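Local coordinates for heme-binding protein A / AI-2 binding protein A (Helicobacter pylori SS1, PDB 6OFQ) that binds peptides in the periplasm and probably hands them to an ABC transporter for uptake, at residues V244-P249 and T260-L265; A433-F438 and A482-A487. All blocks are in the same frame, centred on the assembly; numbering follows the deposited sequence.

Contact 1 (V244-P249 and T260-L265)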
ATOM      1  N   VAL A 244       1.747  20.291  -5.611  1.00  5.72           N
ATOM      2  CA  VAL A 244       0.364  20.165  -6.049  1.00  6.19           C
ATOM      3  C   VAL A 244       0.210  18.716  -6.500  1.00  6.25           C
ATOM      4  O   VAL A 244       0.848  18.288  -7.460  1.00  7.30           O
ATOM      5  CB  VAL A 244       0.006  21.179  -7.134  1.00  6.59           C
ATOM      6  CG1 VAL A 244      -1.464  21.099  -7.442  1.00  6.97           C
ATOM      7  CG2 VAL A 244       0.341  22.590  -6.747  1.00  7.57           C
ATOM      8  N   VAL A 245      -0.698  18.001  -5.847  1.00  5.91           N
ATOM      9  CA  VAL A 245      -0.983  16.614  -6.178  1.00  5.73           C
ATOM     10  C   VAL A 245      -2.312  16.630  -6.930  1.00  4.99           C
ATOM     11  O   VAL A 245      -3.365  16.807  -6.298  1.00  5.45           O
ATOM     12  CB  VAL A 245      -1.058  15.724  -4.918  1.00  5.63           C
ATOM     13  CG1 VAL A 245      -1.401  14.275  -5.286  1.00  5.67           C
ATOM     14  CG2 VAL A 245       0.250  15.785  -4.158  1.00  6.15           C
ATOM     15  N   ARG A 246      -2.225  16.462  -8.255  1.00  5.44           N
ATOM     16  CA  ARG A 246      -3.397  16.496  -9.103  1.00  6.39           C
ATOM     17  C   ARG A 246      -3.916  15.102  -9.393  1.00  6.05           C
ATOM     18  O   ARG A 246      -3.182  14.127  -9.581  1.00  5.75           O
ATOM     19  CB  ARG A 246      -3.045  17.162 -10.431  1.00  8.34           C
ATOM     20  CG  ARG A 246      -2.748  18.656 -10.284  1.00  8.59           C
ATOM     21  CD  ARG A 246      -2.711  19.487 -11.572  1.00 11.32           C
ATOM     22  NE  ARG A 246      -3.965  19.317 -12.286  1.00 12.29           N
ATOM     23  CZ  ARG A 246      -4.142  19.554 -13.590  1.00 14.75           C
ATOM     24  NH1 ARG A 246      -3.162  20.044 -14.301  1.00 13.37           N
ATOM     25  NH2 ARG A 246      -5.329  19.272 -14.159  1.00 14.87           N
ATOM     26  N   THR A 247      -5.239  15.026  -9.478  1.00  5.43           N
ATOM     27  CA  THR A 247      -5.943  13.860  -9.994  1.00  6.21           C
ATOM     28  C   THR A 247      -6.382  14.071 -11.426  1.00  6.65           C
ATOM     29  O   THR A 247      -7.181  14.958 -11.665  1.00  7.34           O
ATOM     30  CB  THR A 247      -7.129  13.472  -9.109  1.00  6.54           C
ATOM     31  OG1 THR A 247      -6.699  13.186  -7.750  1.00  5.97           O
ATOM     32  CG2 THR A 247      -7.841  12.228  -9.628  1.00  6.52           C
ATOM     33  N   ILE A 248      -5.817  13.310 -12.355  1.00  6.15           N
ATOM     34  CA  ILE A 248      -6.155  13.361 -13.803  1.00  6.42           C
ATOM     35  C   ILE A 248      -6.408  11.914 -14.145  1.00  6.20           C
ATOM     36  O   ILE A 248      -5.503  11.108 -14.334  1.00  5.41           O
ATOM     37  CB  ILE A 248      -4.954  13.875 -14.626  1.00  6.92           C
ATOM     38  CG1 ILE A 248      -4.612  15.283 -14.176  1.00  7.97           C
ATOM     39  CG2 ILE A 248      -5.271  13.843 -16.130  1.00  7.35           C
ATOM     40  CD1 ILE A 248      -3.443  15.922 -14.869  1.00  8.42           C
ATOM     41  N   PRO A 249      -7.692  11.539 -14.231  1.00  6.80           N
ATOM     42  CA  PRO A 249      -8.016  10.123 -14.266  1.00  7.23           C
ATOM     43  C   PRO A 249      -7.632   9.374 -15.513  1.00  7.48           C
ATOM     44  O   PRO A 249      -7.220   8.205 -15.448  1.00  8.60           O
ATOM     45  CB  PRO A 249      -9.546  10.059 -14.035  1.00  8.43           C
ATOM     46  CG  PRO A 249      -9.867  11.360 -13.411  1.00 10.40           C
ATOM     47  CD  PRO A 249      -8.826  12.358 -13.817  1.00  8.81           C
ATOM     48  N   THR A 260       3.072  18.717 -22.228  1.00  9.63           N
ATOM     49  CA  THR A 260       2.906  20.171 -22.299  1.00 10.00           C
ATOM     50  C   THR A 260       3.561  20.894 -21.122  1.00 11.53           C
ATOM     51  O   THR A 260       3.552  22.120 -21.046  1.00 14.61           O
ATOM     52  CB  THR A 260       1.428  20.566 -22.358  1.00 10.97           C
ATOM     53  OG1 THR A 260       0.770  20.244 -21.124  1.00 10.29           O
ATOM     54  CG2 THR A 260       0.681  19.952 -23.518  1.00 10.16           C
ATOM     55  N   GLY A 261       4.075  20.158 -20.146  1.00  9.96           N
ATOM     56  CA  GLY A 261       4.609  20.740 -18.920  1.00  9.75           C
ATOM     57  C   GLY A 261       3.620  21.223 -17.880  1.00  8.48           C
ATOM     58  O   GLY A 261       4.014  21.779 -16.844  1.00  9.86           O
ATOM     59  N   GLU A 262       2.342  20.891 -18.107  1.00  8.02           N
ATOM     60  CA  GLU A 262       1.304  21.236 -17.162  1.00  9.36           C
ATOM     61  C   GLU A 262       1.483  20.477 -15.852  1.00  7.80           C
ATOM     62  O   GLU A 262       1.090  20.906 -14.763  1.00  9.36           O
ATOM     63  CB  GLU A 262      -0.045  20.879 -17.829  1.00 10.91           C
ATOM     64  CG  GLU A 262      -1.294  21.131 -17.042  1.00 15.13           C
ATOM     65  CD  GLU A 262      -2.566  20.707 -17.765  1.00 18.14           C
ATOM     66  OE1 GLU A 262      -2.624  21.104 -18.973  1.00 14.25           O
ATOM     67  OE2 GLU A 262      -3.358  19.981 -17.094  1.00 15.80           O
ATOM     68  N   ILE A 263       1.945  19.238 -15.995  1.00  7.67           N
ATOM     69  CA  ILE A 263       2.345  18.496 -14.774  1.00  7.66           C
ATOM     70  C   ILE A 263       3.792  18.068 -15.010  1.00  6.80           C
ATOM     71  O   ILE A 263       4.335  18.129 -16.116  1.00  6.86           O
ATOM     72  CB  ILE A 263       1.426  17.290 -14.462  1.00  8.29           C
ATOM     73  CG1 ILE A 263       1.497  16.215 -15.542  1.00  9.46           C
ATOM     74  CG2 ILE A 263       0.007  17.807 -14.304  1.00  8.53           C
ATOM     75  CD1 ILE A 263       2.271  15.013 -15.154  1.00 12.35           C
ATOM     76  N   MET A 264       4.492  17.614 -13.966  1.00  5.99           N
ATOM     77  CA  MET A 264       5.942  17.452 -13.965  1.00  6.37           C
ATOM     78  C   MET A 264       6.422  16.034 -13.659  1.00  6.41           C
ATOM     79  O   MET A 264       7.574  15.705 -13.929  1.00  6.04           O
ATOM     80  CB  MET A 264       6.598  18.428 -13.008  1.00  6.72           C
ATOM     81  CG  MET A 264       6.266  19.887 -13.316  1.00  6.71           C
ATOM     82  SD  MET A 264       6.494  20.996 -11.923  1.00  7.93           S
ATOM     83  CE  MET A 264       8.237  20.961 -11.711  1.00  7.72           C
ATOM     84  N   LEU A 265       5.573  15.241 -13.026  1.00  5.27           N
ATOM     85  CA  LEU A 265       5.945  13.895 -12.559  1.00  5.88           C
ATOM     86  C   LEU A 265       4.600  13.186 -12.451  1.00  6.10           C
ATOM     87  O   LEU A 265       3.643  13.744 -11.920  1.00  5.52           O
ATOM     88  CB  LEU A 265       6.666  13.988 -11.211  1.00  7.68           C
ATOM     89  CG  LEU A 265       6.785  12.804 -10.249  1.00 10.72           C
ATOM     90  CD1 LEU A 265       7.731  11.870 -10.890  1.00 10.91           C
ATOM     91  CD2 LEU A 265       7.410  13.252  -8.942  1.00 11.29           C
TER
HETATM   92  O   HOH W   1      -1.015  21.935 -13.470  1.00 13.81           O
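R246 and E262 form a salt bridge within a beta-alpha-beta crossover. Strand 242-247 runs into helix 251-259, and the chain then returns to parallel strand 265-266, with strand 32-37 between the two. A single N-H carries the bridge. R246 NH1 donates to E262 OE2 at 2.8 Å, with an N-H...O angle of 161°. NH1 meets this oxygen on its anti side, slightly out of the carboxylate plane. The guanidinium and carboxylate are nearly coplanar, their planes 12° apart. The R246 chain bends at chi3 (55°), which turns the guanidinium toward the glutamate. NH1 has a second acceptor, a water at 3.0 Å. That water donates in turn to E262 O at 2.7 Å, so NH1 is tied to both the side chain and the backbone of E262. The apolar part lies beside this. I248 CD1 sits over the centre of one guanidinium face, 3.8 Å above its plane. I263 also packs on V34 of strand 32-37 and on A257 and L258 of the intervening helix. The I248 carbonyl O accepts from R254 NH2 of the same helix. Across the contact, I263 CG2 reaches I248 CD1 at 4.0 Å.

Contact 2 (A433-F438 and A482-A487); sequences ADPDNF and ALYLKA
An Asx turn leading into helix 436-443 packs here against helix 477-494, with P435 lying on the ring of Y484. The proline makes a CH-pi contact. Its CB stands 3.8 Å from the centroid of the Y484 ring, 12° off the ring normal, and so nearly over the middle of one face. P435 CG leans toward one side of the ring, at 3.8 Å from Y484 CD2. The side chain of Y484 has its CG anti to its own carbonyl carbon (chi1 -71°), and the ring extends from helix 477-494 to the turn. L468 and A471 of helix 462-473 also pack on this tyrosine.

The Asx turn is closed by D434. Its OD1 accepts from D436 N at 2.9 Å, through the anti lone pair. The carbonyl O of D434 accepts from N437 N, one residue further on.

R480 forms a salt bridge with D434 OD2 and donates from NH2 to Y484 OH, so one arginine joins the capping aspartate to the tyrosine, and its charge would be expected to strengthen the hydroxyl as a donor. The Y484 hydroxyl donates to a water 2.6 Å from OH, in the plane of the ring at its edge. The same water donates to D436 OD2 at 2.7 Å, and OD2 is also bridged to K472. D436 crosses the tyrosine at a slant, its CB 3.7 Å from Y484 OH. Both oxygens of D434, OD2 of D436 and the Y484 hydroxyl thus each have a partner, and the hydroxyl both accepts a bond and donates one. The whole is an aspartate-capped helix entry, with the proline of its Asx turn seated on an aromatic ring of a second helix.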
ATOM      1  N   ALA A 433      10.049  -4.357   3.403  1.00  4.99           N
ATOM      2  CA  ALA A 433      10.638  -5.460   2.634  1.00  5.61           C
ATOM      3  C   ALA A 433      10.671  -6.734   3.479  1.00  6.03           C
ATOM      4  O   ALA A 433      11.707  -7.144   4.004  1.00  8.25           O
ATOM      5  CB  ALA A 433      12.042  -5.068   2.113  1.00  7.58           C
ATOM      6  N   ASP A 434       9.514  -7.402   3.620  1.00  4.98           N
ATOM      7  CA  ASP A 434       9.390  -8.523   4.535  1.00  4.84           C
ATOM      8  C   ASP A 434       8.212  -9.297   3.977  1.00  4.02           C
ATOM      9  O   ASP A 434       7.110  -8.769   3.796  1.00  3.60           O
ATOM     10  CB  ASP A 434       9.112  -8.059   5.961  1.00  5.28           C
ATOM     11  CG  ASP A 434       9.259  -9.185   6.969  1.00  6.15           C
ATOM     12  OD1 ASP A 434       8.451 -10.113   6.885  1.00  4.86           O
ATOM     13  OD2 ASP A 434      10.169  -9.064   7.836  1.00  7.79           O
ATOM     14  N   PRO A 435       8.359 -10.604   3.770  1.00  3.82           N
ATOM     15  CA  PRO A 435       7.209 -11.416   3.318  1.00  3.85           C
ATOM     16  C   PRO A 435       5.957 -11.299   4.155  1.00  3.89           C
ATOM     17  O   PRO A 435       4.847 -11.497   3.615  1.00  4.02           O
ATOM     18  CB  PRO A 435       7.772 -12.852   3.265  1.00  4.12           C
ATOM     19  CG  PRO A 435       9.253 -12.653   3.063  1.00  4.29           C
ATOM     20  CD  PRO A 435       9.569 -11.462   3.898  1.00  3.98           C
ATOM     21  N   ASP A 436       6.107 -11.027   5.431  1.00  3.51           N
ATOM     22  CA  ASP A 436       4.924 -10.910   6.279  1.00  3.54           C
ATOM     23  C   ASP A 436       3.894  -9.904   5.766  1.00  3.55           C
ATOM     24  O   ASP A 436       2.672 -10.117   5.855  1.00  3.51           O
ATOM     25  CB  ASP A 436       5.336 -10.532   7.705  1.00  3.92           C
ATOM     26  CG  ASP A 436       4.172 -10.493   8.685  1.00  4.10           C
ATOM     27  OD1 ASP A 436       3.651  -9.372   8.859  1.00  5.06           O
ATOM     28  OD2 ASP A 436       3.871 -11.497   9.300  1.00  4.23           O
ATOM     29  N   ASN A 437       4.401  -8.829   5.177  1.00  3.32           N
ATOM     30  CA  ASN A 437       3.576  -7.679   4.717  1.00  3.64           C
ATOM     31  C   ASN A 437       2.687  -8.103   3.532  1.00  4.11           C
ATOM     32  O   ASN A 437       1.738  -7.345   3.221  1.00  3.94           O
ATOM     33  CB  ASN A 437       4.495  -6.503   4.387  1.00  3.64           C
ATOM     34  CG  ASN A 437       3.761  -5.278   3.828  1.00  3.52           C
ATOM     35  OD1 ASN A 437       3.972  -4.936   2.646  1.00  3.76           O
ATOM     36  ND2 ASN A 437       2.941  -4.622   4.600  1.00  3.72           N
ATOM     37  N   PHE A 438       3.051  -9.178   2.820  1.00  3.73           N
ATOM     38  CA  PHE A 438       2.183  -9.722   1.781  1.00  3.97           C
ATOM     39  C   PHE A 438       1.452 -10.931   2.340  1.00  4.05           C
ATOM     40  O   PHE A 438       0.192 -11.013   2.302  1.00  3.70           O
ATOM     41  CB  PHE A 438       2.903 -10.111   0.467  1.00  4.17           C
ATOM     42  CG  PHE A 438       3.480  -8.943  -0.324  1.00  4.47           C
ATOM     43  CD1 PHE A 438       4.582  -8.188   0.129  1.00  4.74           C
ATOM     44  CD2 PHE A 438       3.004  -8.706  -1.611  1.00  4.63           C
ATOM     45  CE1 PHE A 438       5.104  -7.189  -0.701  1.00  4.61           C
ATOM     46  CE2 PHE A 438       3.536  -7.683  -2.398  1.00  4.18           C
ATOM     47  CZ  PHE A 438       4.606  -6.952  -1.954  1.00  4.30           C
ATOM     48  N   ALA A 482      12.961 -20.407   5.590  1.00  7.04           N
ATOM     49  CA  ALA A 482      12.516 -21.792   5.428  1.00  7.41           C
ATOM     50  C   ALA A 482      11.050 -21.982   5.601  1.00  7.40           C
ATOM     51  O   ALA A 482      10.358 -22.671   4.845  1.00  8.44           O
ATOM     52  CB  ALA A 482      13.327 -22.714   6.351  1.00  8.93           C
ATOM     53  N   LEU A 483      10.483 -21.256   6.562  1.00  6.97           N
ATOM     54  CA  LEU A 483       9.032 -21.297   6.805  1.00  6.79           C
ATOM     55  C   LEU A 483       8.254 -20.622   5.667  1.00  5.69           C
ATOM     56  O   LEU A 483       7.210 -21.131   5.229  1.00  5.22           O
ATOM     57  CB  LEU A 483       8.713 -20.653   8.160  1.00  7.00           C
ATOM     58  CG  LEU A 483       9.266 -21.410   9.384  1.00  7.23           C
ATOM     59  CD1 LEU A 483       9.414 -20.481  10.604  1.00  6.58           C
ATOM     60  CD2 LEU A 483       8.296 -22.522   9.716  1.00  8.14           C
ATOM     61  N   TYR A 484       8.769 -19.491   5.196  1.00  5.38           N
ATOM     62  CA  TYR A 484       8.056 -18.821   4.114  1.00  5.21           C
ATOM     63  C   TYR A 484       8.120 -19.579   2.780  1.00  5.45           C
ATOM     64  O   TYR A 484       7.128 -19.591   2.026  1.00  5.45           O
ATOM     65  CB  TYR A 484       8.570 -17.399   3.887  1.00  4.82           C
ATOM     66  CG  TYR A 484       8.188 -16.436   4.986  1.00  4.58           C
ATOM     67  CD1 TYR A 484       6.875 -16.400   5.433  1.00  4.47           C
ATOM     68  CD2 TYR A 484       9.102 -15.573   5.521  1.00  4.44           C
ATOM     69  CE1 TYR A 484       6.496 -15.482   6.432  1.00  4.44           C
ATOM     70  CE2 TYR A 484       8.738 -14.717   6.536  1.00  4.58           C
ATOM     71  CZ  TYR A 484       7.425 -14.620   6.972  1.00  4.78           C
ATOM     72  OH  TYR A 484       7.106 -13.746   8.001  1.00  4.87           O
ATOM     73  N   LEU A 485       9.194 -20.345   2.567  1.00  4.95           N
ATOM     74  CA  LEU A 485       9.272 -21.193   1.380  1.00  5.63           C
ATOM     75  C   LEU A 485       8.133 -22.202   1.394  1.00  5.02           C
ATOM     76  O   LEU A 485       7.466 -22.450   0.371  1.00  5.25           O
ATOM     77  CB  LEU A 485      10.647 -21.831   1.250  1.00  6.32           C
ATOM     78  CG  LEU A 485      11.821 -20.952   0.919  1.00  7.39           C
ATOM     79  CD1 LEU A 485      13.174 -21.634   1.036  1.00  9.45           C
ATOM     80  CD2 LEU A 485      11.727 -20.331  -0.448  1.00  7.22           C
ATOM     81  N   LYS A 486       7.931 -22.830   2.553  1.00  5.37           N
ATOM     82  CA  LYS A 486       6.890 -23.834   2.677  1.00  6.74           C
ATOM     83  C   LYS A 486       5.527 -23.162   2.541  1.00  5.85           C
ATOM     84  O   LYS A 486       4.625 -23.723   1.897  1.00  6.71           O
ATOM     85  CB  LYS A 486       6.973 -24.608   4.017  1.00  9.18           C
ATOM     86  CG  LYS A 486       8.225 -25.439   4.214  1.00 15.49           C
ATOM     87  CD  LYS A 486       8.324 -26.071   5.600  1.00 22.04           C
ATOM     88  CE  LYS A 486       9.711 -26.719   5.679  1.00 28.26           C
ATOM     89  NZ  LYS A 486      10.053 -26.886   7.119  1.00 38.49           N
ATOM     90  N   ALA A 487       5.343 -21.989   3.152  1.00  5.58           N
ATOM     91  CA  ALA A 487       4.069 -21.312   3.001  1.00  5.69           C
ATOM     92  C   ALA A 487       3.730 -21.066   1.521  1.00  5.28           C
ATOM     93  O   ALA A 487       2.576 -21.183   1.091  1.00  5.26           O
ATOM     94  CB  ALA A 487       4.015 -20.039   3.836  1.00  6.20           C
TER
HETATM   95  O   HOH W   2       4.623 -14.018   8.729  1.00  5.46           O

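The two contacts follow one another along the chain and neither nests in the other. Contact 1 comes first and closes a short loop of ten residues, which holds the whole of helix 251-259. It ties the end of strand 242-247 to the loop before strand 265-266; both strands belong to one mixed sheet. Contact 2 opens later, after strand 423-429. It spans 43 residues, including helix 462-473, and joins the start of helix 436-443 to helix 477-494, which leads on to strand 497-510. The centres of contact 1 and contact 2 are about 37 Å apart, on opposite sides of the chain's centre, and their nearest atoms about 21 Å apart. Strand 497-510 also packs on M264 and L265.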